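Long-range contacts in glycosylation Associate Protein 2 (Streptococcus agalactiae serotype V, PDB 6OYC), which probably works in the Gap123 complex, where it takes part in the glycosylation of a surface protein and its secretion by the accessory Sec system: residues G132-V137 / S306-E311; Q139-N144 / L171-Y176; N155-L160 / L254-R259; R201-L206 / K243-G248. All coordinates share one frame; numbering follows the deposited sequence.

How the interactions relate
Interactions 2, 3 and 4 lie in a beta sandwich, with centres 11 to 15 Å apart; interaction 1 joins this sandwich to the alpha/beta-hydrolase-like part. Interactions 2 and 4 share one antiparallel sheet, in which strands 168-180 and 238-247 are neighbours. Strand 157-165 of interaction 3 and strand 132-135 of interaction 1 both pair with strand 251-262 in the facing sheet; leucines of interactions 2, 3 and 4 meet between the sheets. Along the chain, interaction 2 closes before interaction 4 opens, interactions 2 and 3 interleave, and all three fall within the span from 132 to 311. The module thus precedes the hydrolase-like sheet, and interaction 1 docks a loop of that part onto strand 132-135.

Interaction 1 (G132-V137 / S306-E311); sequences GEKLQV and SAEGFE
The carbonyl O of Ser-306 receives one water and probably a second, and both lead to Lys-134. The first water accepts the backbone N-H of Lys-134, 2.9 Å from that N. The second accepts from the side chain, with Lys-134 NZ 2.9 Å from it. The carbonyls of Pro-329 and Leu-331 also take the ammonium group, so oxygen atoms of the loops largely set its position. Lys-134 NZ remains 4.3 Å from Glu-308 OE2, beyond a salt bridge, although the opposite charges would still attract. What lies against the carboxylate is the aliphatic chain: Glu-308 OE2 is 3.3 Å from both CG and CE of Lys-134, because the bend at chi3 (-82°) folds CE back round the oxygen. The two side chains cross at about a right angle. Strand 132-135 borders strand 251-262 in a sheet of the beta sandwich, whereas 306-311 is the loop between strand 297-301 and helix 313-318 of the hydrolase-like fold, so this contact bridges two parts of the protein. One direct backbone bond crosses the junction, from Glu-308 N to Gly-132 O at 2.8 Å; it is nearly straight at the hydrogen (170°), yet the donor stands well above the carbonyl plane. Gly-132 has no side chain, and Glu-308 packs closely on its peptide, its CG 3.6 Å from Gly-132 C. The Glu-308 chain runs extended beyond CG along strand 132-135, and its carboxylate is shared between His-258, hydrogen-bonded through OE2, and Arg-260, in a salt bridge through OE1.

Interaction 2 (Q139-N144 / L171-Y176); sequences QIQIRN and LLNFAY
Ile-140 lays its CG1 over one face of the Phe-174 ring, a CH-pi contact 4.1 Å from CG1 to the ring centroid and offset toward the CE2-CZ rim. The two side chains run side by side, pointing the same way. The other branch, CG2, meets Leu-172, with CG2 3.6 Å from Leu-172 CD1. These residues line the inner face of an antiparallel pair at the edge of a five-stranded sheet, against strands 157-165 and 251-262; Ile-142, on the same face, packs on strand 149-153. Leu-171 and Leu-172 both face Leu-244 on the next strand, a classic beta bulge. On the outer face Asn-173 ND2 donates to Gln-141 OE1 at 3.0 Å, in the carbonyl plane and on a lone pair, although the two amide planes stand 69° apart. The same ND2 also reaches Phe-174 O, from above that carbonyl. Asn-173 CG lies between its backbone N and carbonyl carbon (chi1 64°), which swings the amide toward the neighbouring strand, within reach of both acceptors. Gln-139 bends at chi2 and brings its amide to the edge of the Tyr-176 ring; OE1 takes a weak bond from Tyr-176 N at 3.4 Å. Backbone bonds join Gln-141 and Asn-173 in both directions, and Arg-143 N binds Leu-171 O. The chemistry thus divides by face: apolar packing inside, and outside a pair of amides that ties neighbouring strands through side chains as well as backbone.

Interaction 3 (N155-L160 / L254-R259); sequences NNYLEL and LGPLHR
Leu-158 and Leu-254 exchange two backbone hydrogen bonds, from Leu-158 N to Leu-254 O at 2.8 Å and from Leu-254 N to Leu-158 O at 2.7 Å, both in the plane of the accepting carbonyl. They form an antiparallel hydrogen-bonded pair between strands 157-160 and 254-259, whose directions differ by 139°. Strand 251-262 turns away beyond this pair, and Leu-257 bonds to Leu-135 instead, so along this edge the long strand pairs first with 157-165 and then with 132-135, while strand 185-195 pairs with it too. Weaker CA-H...O contacts extend the join: Tyr-157 CA lies 3.1 Å from Leu-254 O, and Gly-255 CA lies 3.2 Å from Asn-156 O. The same Asn-156 O also has Pro-256 CD beside it, where the proline nitrogen has no hydrogen to offer. Among side chains, the Tyr-157 ring slants across Gly-255, its CD2 3.7 Å from Gly-255 CA; with no side chain on the glycine, the ring lies close to the backbone. Leu-160 CD1 and Leu-254 CD1 meet at 4.3 Å on the inner side of the sheet, where Leu-254 also packs on Leu-172. Leu-158, on the same face as Leu-254, turns toward Val-150 and Tyr-152 of strand 149-153. Polar ends find partners beyond the two segments: Tyr-157 OH bonds to Glu-191 and His-282, and Asn-156 ND2 to Gln-136. The contact itself therefore rests on backbone bonds and apolar packing, while the polar side-chain groups of Asn-156 and Tyr-157 tie this join to other strands and loops.

Interaction 4 (R201-L206 / K243-G248); sequences RLVISL and KLFAKG
Bends at chi2 and chi3 (145° and -92°) carry the Lys-243 side chain across Val-203 toward Ser-205, whose OG lies beside its own backbone N (chi1 -53°). There Lys-243 NZ donates to Ser-205 OG at 2.9 Å. The two residues are not a cross-strand pair; the bond runs diagonally on one face of a five-stranded antiparallel sheet, one half of the beta sandwich, from strand 238-247 to strand 198-208. Ser-205 OG is also bonded to Glu-218 OE1 of strand 215-222, and Lys-243 NZ makes a weak, long ion pair with the same carboxylate, so a short polar chain links three strands. The backbone ladder beneath is regular. Arg-201 and Phe-245 are bonded in both directions, with Phe-245 N 2.7 Å from Arg-201 O. Val-203 and Lys-243 form the next such pair, Lys-243 N reaching Val-203 O at 2.9 Å. Between them Leu-202 and Leu-244 form a non-hydrogen-bonded pair with side chains on the inner face, Leu-202 CD1 touching Leu-244 CB at 4.0 Å; Leu-244 goes on to Leu-171 and Leu-172, and Leu-202 packs on Val-242. On the other face Arg-201 CB lies 4.3 Å from Phe-245 CB across the pair, while the guanidinium group goes on to a salt bridge with Glu-222. The Phe-245 ring lies roughly along the strand direction on this face, its edge at Arg-201 O, and Val-203 meets it obliquely through one methyl, with CG2 3.6 Å from Phe-245 CE1.

Interaction 1 (G132-V137 / S306-E311)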
loop_
_atom_site.group_PDB
_atom_site.type_symbol
_atom_site.label_atom_id
_atom_site.label_comp_id
_atom_site.label_asym_id
_atom_site.label_seq_id
_atom_site.Cartn_x
_atom_site.Cartn_y
_atom_site.Cartn_z
ATOM N N GLY B 132 -8.913 3.009 0.371
ATOM C CA GLY B 132 -8.873 3.293 1.791
ATOM C C GLY B 132 -9.002 4.781 1.998
ATOM O O GLY B 132 -8.789 5.574 1.074
ATOM N N GLU B 133 -9.373 5.159 3.219
ATOM C CA GLU B 133 -9.384 6.563 3.603
ATOM C C GLU B 133 -9.374 6.642 5.121
ATOM O O GLU B 133 -9.529 5.638 5.822
ATOM C CB GLU B 133 -10.577 7.313 2.994
ATOM C CG GLU B 133 -11.914 7.023 3.635
ATOM C CD GLU B 133 -13.052 7.825 2.989
ATOM O OE1 GLU B 133 -13.098 7.924 1.753
ATOM O OE2 GLU B 133 -13.911 8.355 3.715
ATOM N N LYS B 134 -9.152 7.851 5.616
ATOM C CA LYS B 134 -8.957 8.105 7.037
ATOM C C LYS B 134 -10.120 8.918 7.603
ATOM O O LYS B 134 -10.625 9.836 6.952
ATOM C CB LYS B 134 -7.631 8.851 7.282
ATOM C CG LYS B 134 -6.403 7.934 7.309
ATOM C CD LYS B 134 -5.133 8.671 7.005
ATOM C CE LYS B 134 -4.946 8.850 5.491
ATOM N NZ LYS B 134 -3.666 9.547 5.213
ATOM N N LEU B 135 -10.568 8.541 8.798
ATOM C CA LEU B 135 -11.377 9.405 9.648
ATOM C C LEU B 135 -10.398 10.121 10.566
ATOM O O LEU B 135 -9.778 9.490 11.440
ATOM C CB LEU B 135 -12.407 8.596 10.435
ATOM C CG LEU B 135 -13.611 8.121 9.613
ATOM C CD1 LEU B 135 -13.274 6.876 8.762
ATOM C CD2 LEU B 135 -14.772 7.814 10.510
ATOM N N GLN B 136 -10.217 11.419 10.329
ATOM C CA GLN B 136 -9.259 12.236 11.062
ATOM C C GLN B 136 -9.823 12.650 12.427
ATOM O O GLN B 136 -11.042 12.712 12.628
ATOM C CB GLN B 136 -8.888 13.477 10.241
ATOM C CG GLN B 136 -8.264 13.173 8.870
ATOM C CD GLN B 136 -6.829 12.640 8.980
ATOM O OE1 GLN B 136 -6.236 12.608 10.060
ATOM N NE2 GLN B 136 -6.277 12.220 7.859
ATOM N N VAL B 137 -8.915 12.983 13.356
ATOM C CA VAL B 137 -9.312 13.263 14.732
ATOM C C VAL B 137 -10.222 14.477 14.817
ATOM O O VAL B 137 -10.867 14.690 15.852
ATOM C CB VAL B 137 -8.088 13.444 15.674
ATOM C CG1 VAL B 137 -7.334 12.132 15.850
ATOM C CG2 VAL B 137 -7.156 14.560 15.205
ATOM N N SER B 306 -4.664 11.629 -0.575
ATOM C CA SER B 306 -5.562 11.417 0.563
ATOM C C SER B 306 -6.202 10.037 0.512
ATOM O O SER B 306 -6.291 9.347 1.531
ATOM C CB SER B 306 -6.656 12.491 0.600
ATOM O OG SER B 306 -6.095 13.785 0.470
ATOM N N ALA B 307 -6.690 9.635 -0.659
ATOM C CA ALA B 307 -7.230 8.292 -0.815
ATOM C C ALA B 307 -6.086 7.292 -0.754
ATOM O O ALA B 307 -5.060 7.469 -1.416
ATOM C CB ALA B 307 -7.985 8.168 -2.134
ATOM N N GLU B 308 -6.246 6.251 0.049
ATOM C CA GLU B 308 -5.127 5.351 0.280
ATOM C C GLU B 308 -4.934 4.383 -0.891
ATOM O O GLU B 308 -5.805 4.228 -1.753
ATOM C CB GLU B 308 -5.335 4.601 1.597
ATOM C CG GLU B 308 -5.547 5.559 2.754
ATOM C CD GLU B 308 -5.417 4.890 4.111
ATOM O OE1 GLU B 308 -5.273 3.633 4.180
ATOM O OE2 GLU B 308 -5.466 5.636 5.117
ATOM N N GLY B 309 -3.768 3.742 -0.921
ATOM C CA GLY B 309 -3.455 2.728 -1.911
ATOM C C GLY B 309 -2.208 3.075 -2.708
ATOM O O GLY B 309 -1.574 4.111 -2.511
ATOM N N PHE B 310 -1.856 2.165 -3.621
ATOM C CA PHE B 310 -0.658 2.331 -4.447
ATOM C C PHE B 310 -0.932 3.177 -5.682
ATOM O O PHE B 310 -1.939 2.990 -6.374
ATOM C CB PHE B 310 -0.120 0.981 -4.907
ATOM C CG PHE B 310 0.264 0.072 -3.792
ATOM C CD1 PHE B 310 1.471 0.249 -3.123
ATOM C CD2 PHE B 310 -0.575 -0.966 -3.414
ATOM C CE1 PHE B 310 1.831 -0.583 -2.081
ATOM C CE2 PHE B 310 -0.226 -1.812 -2.378
ATOM C CZ PHE B 310 0.990 -1.629 -1.707
ATOM N N GLU B 311 -0.014 4.095 -5.963
ATOM C CA GLU B 311 0.039 4.808 -7.229
ATOM C C GLU B 311 0.892 4.055 -8.241
ATOM O O GLU B 311 1.881 3.405 -7.886
ATOM C CB GLU B 311 0.649 6.188 -7.044
ATOM C CG GLU B 311 -0.321 7.301 -6.940
ATOM C CD GLU B 311 0.381 8.641 -6.914
ATOM O OE1 GLU B 311 1.631 8.682 -7.100
ATOM O OE2 GLU B 311 -0.323 9.648 -6.701
HETATM O O HOH W 1 -8.029 9.869 3.805
HETATM O O HOH W 2 -3.787 8.580 2.446
#

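Interaction 2 (Q139-N144 / L171-Y176)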
loop_
_atom_site.group_PDB
_atom_site.type_symbol
_atom_site.label_atom_id
_atom_site.label_comp_id
_atom_site.label_asym_id
_atom_site.label_seq_id
_atom_site.Cartn_x
_atom_site.Cartn_y
_atom_site.Cartn_z
ATOM N N GLN B 139 -12.954 14.753 13.200
ATOM C CA GLN B 139 -14.251 14.082 13.283
ATOM C C GLN B 139 -14.660 13.706 14.700
ATOM O O GLN B 139 -15.816 13.311 14.913
ATOM C CB GLN B 139 -14.221 12.756 12.536
ATOM C CG GLN B 139 -14.326 12.806 11.105
ATOM C CD GLN B 139 -15.082 11.616 10.636
ATOM O OE1 GLN B 139 -15.823 10.950 11.421
ATOM N NE2 GLN B 139 -14.941 11.329 9.354
ATOM N N ILE B 140 -13.719 13.675 15.632
ATOM C CA ILE B 140 -13.983 13.111 16.947
ATOM C C ILE B 140 -14.808 14.097 17.768
ATOM O O ILE B 140 -14.552 15.312 17.762
ATOM C CB ILE B 140 -12.659 12.738 17.640
ATOM C CG1 ILE B 140 -11.988 11.600 16.879
ATOM C CG2 ILE B 140 -12.891 12.350 19.103
ATOM C CD1 ILE B 140 -10.709 11.086 17.523
ATOM N N GLN B 141 -15.834 13.584 18.436
ATOM C CA GLN B 141 -16.635 14.361 19.380
ATOM C C GLN B 141 -16.409 13.758 20.767
ATOM O O GLN B 141 -16.923 12.677 21.074
ATOM C CB GLN B 141 -18.109 14.356 18.983
ATOM C CG GLN B 141 -18.386 15.085 17.678
ATOM C CD GLN B 141 -19.770 14.806 17.108
ATOM O OE1 GLN B 141 -20.204 13.651 16.997
ATOM N NE2 GLN B 141 -20.467 15.864 16.744
ATOM N N ILE B 142 -15.607 14.438 21.589
ATOM C CA ILE B 142 -15.356 13.981 22.950
ATOM C C ILE B 142 -16.599 14.228 23.789
ATOM O O ILE B 142 -17.368 15.161 23.531
ATOM C CB ILE B 142 -14.124 14.703 23.537
ATOM C CG1 ILE B 142 -12.901 14.449 22.663
ATOM C CG2 ILE B 142 -13.795 14.226 24.972
ATOM C CD1 ILE B 142 -11.948 15.624 22.673
ATOM N N ARG B 143 -16.835 13.370 24.775
ATOM C CA ARG B 143 -17.967 13.624 25.653
ATOM C C ARG B 143 -17.775 14.977 26.332
ATOM O O ARG B 143 -16.668 15.316 26.768
ATOM C CB ARG B 143 -18.139 12.502 26.673
ATOM C CG ARG B 143 -17.213 12.513 27.854
ATOM C CD ARG B 143 -17.772 11.557 28.868
ATOM N NE ARG B 143 -16.726 10.804 29.533
ATOM C CZ ARG B 143 -16.116 11.216 30.635
ATOM N NH1 ARG B 143 -16.456 12.377 31.175
ATOM N NH2 ARG B 143 -15.180 10.464 31.194
ATOM N N ASN B 144 -18.849 15.769 26.370
ATOM C CA ASN B 144 -18.726 17.192 26.682
ATOM C C ASN B 144 -18.361 17.466 28.134
ATOM O O ASN B 144 -17.886 18.563 28.434
ATOM C CB ASN B 144 -20.017 17.912 26.320
ATOM C CG ASN B 144 -20.222 17.960 24.816
ATOM O OD1 ASN B 144 -20.317 16.922 24.156
ATOM N ND2 ASN B 144 -20.246 19.157 24.263
ATOM N N LEU B 171 -16.048 7.722 26.238
ATOM C CA LEU B 171 -15.130 8.846 26.155
ATOM C C LEU B 171 -15.386 9.735 24.947
ATOM O O LEU B 171 -15.375 10.966 25.081
ATOM C CB LEU B 171 -13.682 8.350 26.125
ATOM C CG LEU B 171 -12.662 9.479 25.930
ATOM C CD1 LEU B 171 -12.750 10.506 27.065
ATOM C CD2 LEU B 171 -11.271 8.913 25.814
ATOM N N LEU B 172 -15.626 9.146 23.768
ATOM C CA LEU B 172 -15.768 9.910 22.533
ATOM C C LEU B 172 -16.434 9.054 21.464
ATOM O O LEU B 172 -16.393 7.824 21.508
ATOM C CB LEU B 172 -14.408 10.409 22.028
ATOM C CG LEU B 172 -13.379 9.333 21.649
ATOM C CD1 LEU B 172 -13.479 8.970 20.168
ATOM C CD2 LEU B 172 -11.975 9.828 21.981
ATOM N N ASN B 173 -17.004 9.716 20.469
ATOM C CA ASN B 173 -17.484 9.021 19.290
ATOM C C ASN B 173 -16.940 9.703 18.046
ATOM O O ASN B 173 -16.427 10.827 18.094
ATOM C CB ASN B 173 -19.009 8.977 19.235
ATOM C CG ASN B 173 -19.625 10.363 19.119
ATOM O OD1 ASN B 173 -19.875 11.031 20.129
ATOM N ND2 ASN B 173 -19.838 10.816 17.885
ATOM N N PHE B 174 -17.027 8.985 16.924
ATOM C CA PHE B 174 -16.811 9.581 15.617
ATOM C C PHE B 174 -18.157 10.077 15.110
ATOM O O PHE B 174 -19.162 9.363 15.216
ATOM C CB PHE B 174 -16.185 8.577 14.644
ATOM C CG PHE B 174 -14.723 8.352 14.896
ATOM C CD1 PHE B 174 -14.301 7.490 15.904
ATOM C CD2 PHE B 174 -13.769 9.038 14.161
ATOM C CE1 PHE B 174 -12.936 7.302 16.164
ATOM C CE2 PHE B 174 -12.407 8.849 14.401
ATOM C CZ PHE B 174 -11.989 7.980 15.412
ATOM N N ALA B 175 -18.174 11.310 14.588
ATOM C CA ALA B 175 -19.426 11.915 14.135
ATOM C C ALA B 175 -19.990 11.246 12.883
ATOM O O ALA B 175 -21.220 11.181 12.720
ATOM C CB ALA B 175 -19.220 13.406 13.866
ATOM N N TYR B 176 -19.135 10.750 11.993
ATOM C CA TYR B 176 -19.606 10.260 10.702
ATOM C C TYR B 176 -19.632 8.739 10.637
ATOM O O TYR B 176 -19.016 8.042 11.445
ATOM C CB TYR B 176 -18.747 10.816 9.564
ATOM C CG TYR B 176 -18.993 12.283 9.386
ATOM C CD1 TYR B 176 -20.084 12.734 8.655
ATOM C CD2 TYR B 176 -18.164 13.226 9.990
ATOM C CE1 TYR B 176 -20.325 14.086 8.504
ATOM C CE2 TYR B 176 -18.402 14.578 9.843
ATOM C CZ TYR B 176 -19.486 15.006 9.105
ATOM O OH TYR B 176 -19.727 16.364 8.968
#

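Interaction 3 (N155-L160 / L254-R259)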
loop_
_atom_site.group_PDB
_atom_site.type_symbol
_atom_site.label_atom_id
_atom_site.label_comp_id
_atom_site.label_asym_id
_atom_site.label_seq_id
_atom_site.Cartn_x
_atom_site.Cartn_y
_atom_site.Cartn_z
ATOM N N ASN B 155 -2.890 18.484 13.020
ATOM C CA ASN B 155 -4.135 18.070 12.407
ATOM C C ASN B 155 -4.425 16.591 12.554
ATOM O O ASN B 155 -5.529 16.169 12.207
ATOM C CB ASN B 155 -4.146 18.431 10.924
ATOM C CG ASN B 155 -5.486 18.930 10.479
ATOM O OD1 ASN B 155 -6.103 19.748 11.165
ATOM N ND2 ASN B 155 -5.964 18.436 9.347
ATOM N N ASN B 156 -3.499 15.793 13.064
ATOM C CA ASN B 156 -3.687 14.355 12.968
ATOM C C ASN B 156 -3.584 13.589 14.284
ATOM O O ASN B 156 -3.734 12.359 14.272
ATOM C CB ASN B 156 -2.691 13.779 11.955
ATOM C CG ASN B 156 -2.855 14.409 10.567
ATOM O OD1 ASN B 156 -2.112 15.334 10.200
ATOM N ND2 ASN B 156 -3.848 13.928 9.802
ATOM N N TYR B 157 -3.353 14.264 15.408
ATOM C CA TYR B 157 -3.253 13.574 16.687
ATOM C C TYR B 157 -4.025 14.312 17.773
ATOM O O TYR B 157 -3.949 15.543 17.882
ATOM C CB TYR B 157 -1.790 13.380 17.081
ATOM C CG TYR B 157 -1.123 12.455 16.101
ATOM C CD1 TYR B 157 -0.511 12.947 14.949
ATOM C CD2 TYR B 157 -1.159 11.076 16.290
ATOM C CE1 TYR B 157 0.077 12.083 14.035
ATOM C CE2 TYR B 157 -0.575 10.211 15.381
ATOM C CZ TYR B 157 0.038 10.716 14.254
ATOM O OH TYR B 157 0.619 9.857 13.342
ATOM N N LEU B 158 -4.791 13.541 18.543
ATOM C CA LEU B 158 -5.542 14.026 19.685
ATOM C C LEU B 158 -5.028 13.326 20.933
ATOM O O LEU B 158 -4.856 12.097 20.947
ATOM C CB LEU B 158 -7.045 13.786 19.520
ATOM C CG LEU B 158 -7.903 13.909 20.778
ATOM C CD1 LEU B 158 -7.769 15.282 21.429
ATOM C CD2 LEU B 158 -9.374 13.605 20.447
ATOM N N GLU B 159 -4.786 14.113 21.971
ATOM C CA GLU B 159 -4.166 13.659 23.204
ATOM C C GLU B 159 -5.132 13.934 24.348
ATOM O O GLU B 159 -5.532 15.085 24.563
ATOM C CB GLU B 159 -2.838 14.385 23.413
ATOM C CG GLU B 159 -1.880 13.732 24.366
ATOM C CD GLU B 159 -0.569 14.486 24.436
ATOM O OE1 GLU B 159 -0.444 15.526 23.741
ATOM O OE2 GLU B 159 0.324 14.041 25.187
ATOM N N LEU B 160 -5.505 12.881 25.071
ATOM C CA LEU B 160 -6.388 12.970 26.220
ATOM C C LEU B 160 -5.653 12.450 27.439
ATOM O O LEU B 160 -5.046 11.376 27.386
ATOM C CB LEU B 160 -7.664 12.165 26.000
ATOM C CG LEU B 160 -8.377 12.596 24.722
ATOM C CD1 LEU B 160 -9.129 11.448 24.064
ATOM C CD2 LEU B 160 -9.309 13.747 25.054
ATOM N N LEU B 254 -4.595 9.596 20.066
ATOM C CA LEU B 254 -5.285 9.027 18.916
ATOM C C LEU B 254 -4.783 9.676 17.637
ATOM O O LEU B 254 -4.661 10.902 17.564
ATOM C CB LEU B 254 -6.792 9.229 19.036
ATOM C CG LEU B 254 -7.383 8.557 20.275
ATOM C CD1 LEU B 254 -8.797 9.035 20.510
ATOM C CD2 LEU B 254 -7.348 7.039 20.121
ATOM N N GLY B 255 -4.512 8.859 16.632
ATOM C CA GLY B 255 -4.231 9.363 15.312
ATOM C C GLY B 255 -5.362 9.014 14.366
ATOM O O GLY B 255 -6.479 8.729 14.792
ATOM N N PRO B 256 -5.097 9.022 13.062
ATOM C CA PRO B 256 -6.158 8.699 12.109
ATOM C C PRO B 256 -6.736 7.315 12.362
ATOM O O PRO B 256 -6.038 6.385 12.775
ATOM C CB PRO B 256 -5.446 8.751 10.748
ATOM C CG PRO B 256 -4.161 9.486 10.995
ATOM C CD PRO B 256 -3.789 9.182 12.406
ATOM N N LEU B 257 -8.031 7.184 12.089
ATOM C CA LEU B 257 -8.683 5.884 11.985
ATOM C C LEU B 257 -8.785 5.546 10.501
ATOM O O LEU B 257 -9.493 6.228 9.751
ATOM C CB LEU B 257 -10.061 5.907 12.655
ATOM C CG LEU B 257 -11.015 4.772 12.287
ATOM C CD1 LEU B 257 -10.453 3.443 12.792
ATOM C CD2 LEU B 257 -12.418 5.011 12.867
ATOM N N HIS B 258 -8.072 4.501 10.077
ATOM C CA HIS B 258 -8.072 4.054 8.690
ATOM C C HIS B 258 -9.202 3.074 8.462
ATOM O O HIS B 258 -9.436 2.184 9.288
ATOM C CB HIS B 258 -6.760 3.358 8.322
ATOM C CG HIS B 258 -5.547 4.202 8.516
ATOM N ND1 HIS B 258 -4.950 4.886 7.481
ATOM C CD2 HIS B 258 -4.800 4.454 9.617
ATOM C CE1 HIS B 258 -3.891 5.531 7.937
ATOM N NE2 HIS B 258 -3.775 5.281 9.228
ATOM N N ARG B 259 -9.843 3.184 7.300
ATOM C CA ARG B 259 -10.776 2.158 6.851
ATOM C C ARG B 259 -10.464 1.789 5.409
ATOM O O ARG B 259 -10.217 2.667 4.580
ATOM C CB ARG B 259 -12.228 2.626 7.001
ATOM C CG ARG B 259 -12.630 3.800 6.111
ATOM C CD ARG B 259 -13.426 3.264 4.955
ATOM N NE ARG B 259 -14.087 4.324 4.218
ATOM C CZ ARG B 259 -14.651 4.158 3.027
ATOM N NH1 ARG B 259 -14.632 2.964 2.438
ATOM N NH2 ARG B 259 -15.238 5.178 2.430
#

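Interaction 4 (R201-L206 / K243-G248)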
loop_
_atom_site.group_PDB
_atom_site.type_symbol
_atom_site.label_atom_id
_atom_site.label_comp_id
_atom_site.label_asym_id
_atom_site.label_seq_id
_atom_site.Cartn_x
_atom_site.Cartn_y
_atom_site.Cartn_z
ATOM N N ARG B 201 -11.651 0.629 24.751
ATOM C CA ARG B 201 -12.513 -0.281 24.012
ATOM C C ARG B 201 -13.233 0.470 22.895
ATOM O O ARG B 201 -13.842 1.521 23.124
ATOM C CB ARG B 201 -13.542 -0.952 24.927
ATOM C CG ARG B 201 -14.561 -1.763 24.127
ATOM C CD ARG B 201 -15.672 -2.336 24.993
ATOM N NE ARG B 201 -15.154 -3.347 25.906
ATOM C CZ ARG B 201 -15.659 -3.622 27.104
ATOM N NH1 ARG B 201 -16.723 -2.975 27.563
ATOM N NH2 ARG B 201 -15.086 -4.556 27.844
ATOM N N LEU B 202 -13.188 -0.092 21.701
ATOM C CA LEU B 202 -13.895 0.439 20.549
ATOM C C LEU B 202 -15.175 -0.361 20.346
ATOM O O LEU B 202 -15.126 -1.590 20.246
ATOM C CB LEU B 202 -13.004 0.339 19.314
ATOM C CG LEU B 202 -13.082 1.394 18.231
ATOM C CD1 LEU B 202 -12.829 2.776 18.822
ATOM C CD2 LEU B 202 -12.066 1.056 17.160
ATOM N N VAL B 203 -16.315 0.325 20.287
ATOM C CA VAL B 203 -17.597 -0.299 19.972
ATOM C C VAL B 203 -18.014 0.139 18.575
ATOM O O VAL B 203 -18.000 1.331 18.251
ATOM C CB VAL B 203 -18.673 0.040 21.017
ATOM C CG1 VAL B 203 -20.008 -0.519 20.592
ATOM C CG2 VAL B 203 -18.263 -0.503 22.375
ATOM N N ILE B 204 -18.340 -0.832 17.735
ATOM C CA ILE B 204 -18.599 -0.615 16.324
ATOM C C ILE B 204 -19.973 -1.196 16.045
ATOM O O ILE B 204 -20.184 -2.398 16.244
ATOM C CB ILE B 204 -17.516 -1.280 15.449
ATOM C CG1 ILE B 204 -16.151 -0.719 15.832
ATOM C CG2 ILE B 204 -17.776 -1.070 13.941
ATOM C CD1 ILE B 204 -15.022 -1.548 15.387
ATOM N N SER B 205 -20.902 -0.342 15.605
ATOM C CA SER B 205 -22.305 -0.700 15.388
ATOM C C SER B 205 -22.664 -0.602 13.903
ATOM O O SER B 205 -22.479 0.453 13.278
ATOM C CB SER B 205 -23.240 0.212 16.207
ATOM O OG SER B 205 -22.909 0.246 17.591
ATOM N N LEU B 206 -23.217 -1.681 13.353
ATOM C CA LEU B 206 -23.603 -1.729 11.944
ATOM C C LEU B 206 -25.068 -1.308 11.789
ATOM O O LEU B 206 -25.984 -2.057 12.154
ATOM C CB LEU B 206 -23.373 -3.126 11.385
ATOM C CG LEU B 206 -23.802 -3.374 9.935
ATOM C CD1 LEU B 206 -23.154 -2.362 8.988
ATOM C CD2 LEU B 206 -23.446 -4.818 9.546
ATOM N N LYS B 243 -17.726 4.215 18.505
ATOM C CA LYS B 243 -17.615 4.803 19.836
ATOM C C LYS B 243 -16.378 4.247 20.537
ATOM O O LYS B 243 -16.020 3.082 20.355
ATOM C CB LYS B 243 -18.860 4.501 20.699
ATOM C CG LYS B 243 -20.172 5.005 20.116
ATOM C CD LYS B 243 -21.341 4.071 20.429
ATOM C CE LYS B 243 -21.558 3.029 19.324
ATOM N NZ LYS B 243 -22.946 2.451 19.403
ATOM N N LEU B 244 -15.729 5.068 21.351
ATOM C CA LEU B 244 -14.587 4.622 22.140
ATOM C C LEU B 244 -14.907 4.778 23.627
ATOM O O LEU B 244 -15.431 5.810 24.048
ATOM C CB LEU B 244 -13.318 5.392 21.756
ATOM C CG LEU B 244 -11.991 5.059 22.460
ATOM C CD1 LEU B 244 -10.837 5.472 21.625
ATOM C CD2 LEU B 244 -11.881 5.822 23.741
ATOM N N PHE B 245 -14.636 3.731 24.399
ATOM C CA PHE B 245 -14.739 3.722 25.851
ATOM C C PHE B 245 -13.342 3.577 26.446
ATOM O O PHE B 245 -12.427 3.050 25.803
ATOM C CB PHE B 245 -15.617 2.566 26.355
ATOM C CG PHE B 245 -17.057 2.665 25.943
ATOM C CD1 PHE B 245 -17.438 2.465 24.634
ATOM C CD2 PHE B 245 -18.041 2.921 26.878
ATOM C CE1 PHE B 245 -18.777 2.563 24.266
ATOM C CE2 PHE B 245 -19.374 3.008 26.511
ATOM C CZ PHE B 245 -19.734 2.831 25.205
ATOM N N ALA B 246 -13.187 4.054 27.679
ATOM C CA ALA B 246 -11.912 4.007 28.373
ATOM C C ALA B 246 -12.153 3.818 29.863
ATOM O O ALA B 246 -13.248 4.058 30.382
ATOM C CB ALA B 246 -11.086 5.278 28.148
ATOM N N LYS B 247 -11.099 3.381 30.541
ATOM C CA LYS B 247 -11.081 3.275 31.988
ATOM C C LYS B 247 -9.637 3.386 32.467
ATOM O O LYS B 247 -8.688 3.097 31.727
ATOM C CB LYS B 247 -11.715 1.967 32.468
ATOM C CG LYS B 247 -11.017 0.709 31.997
ATOM C CD LYS B 247 -11.621 -0.485 32.712
ATOM C CE LYS B 247 -10.922 -1.778 32.385
ATOM N NZ LYS B 247 -11.421 -2.840 33.317
ATOM N N GLY B 248 -9.484 3.811 33.720
ATOM C CA GLY B 248 -8.170 3.979 34.301
ATOM C C GLY B 248 -7.672 5.411 34.214
ATOM O O GLY B 248 -8.435 6.368 34.087
#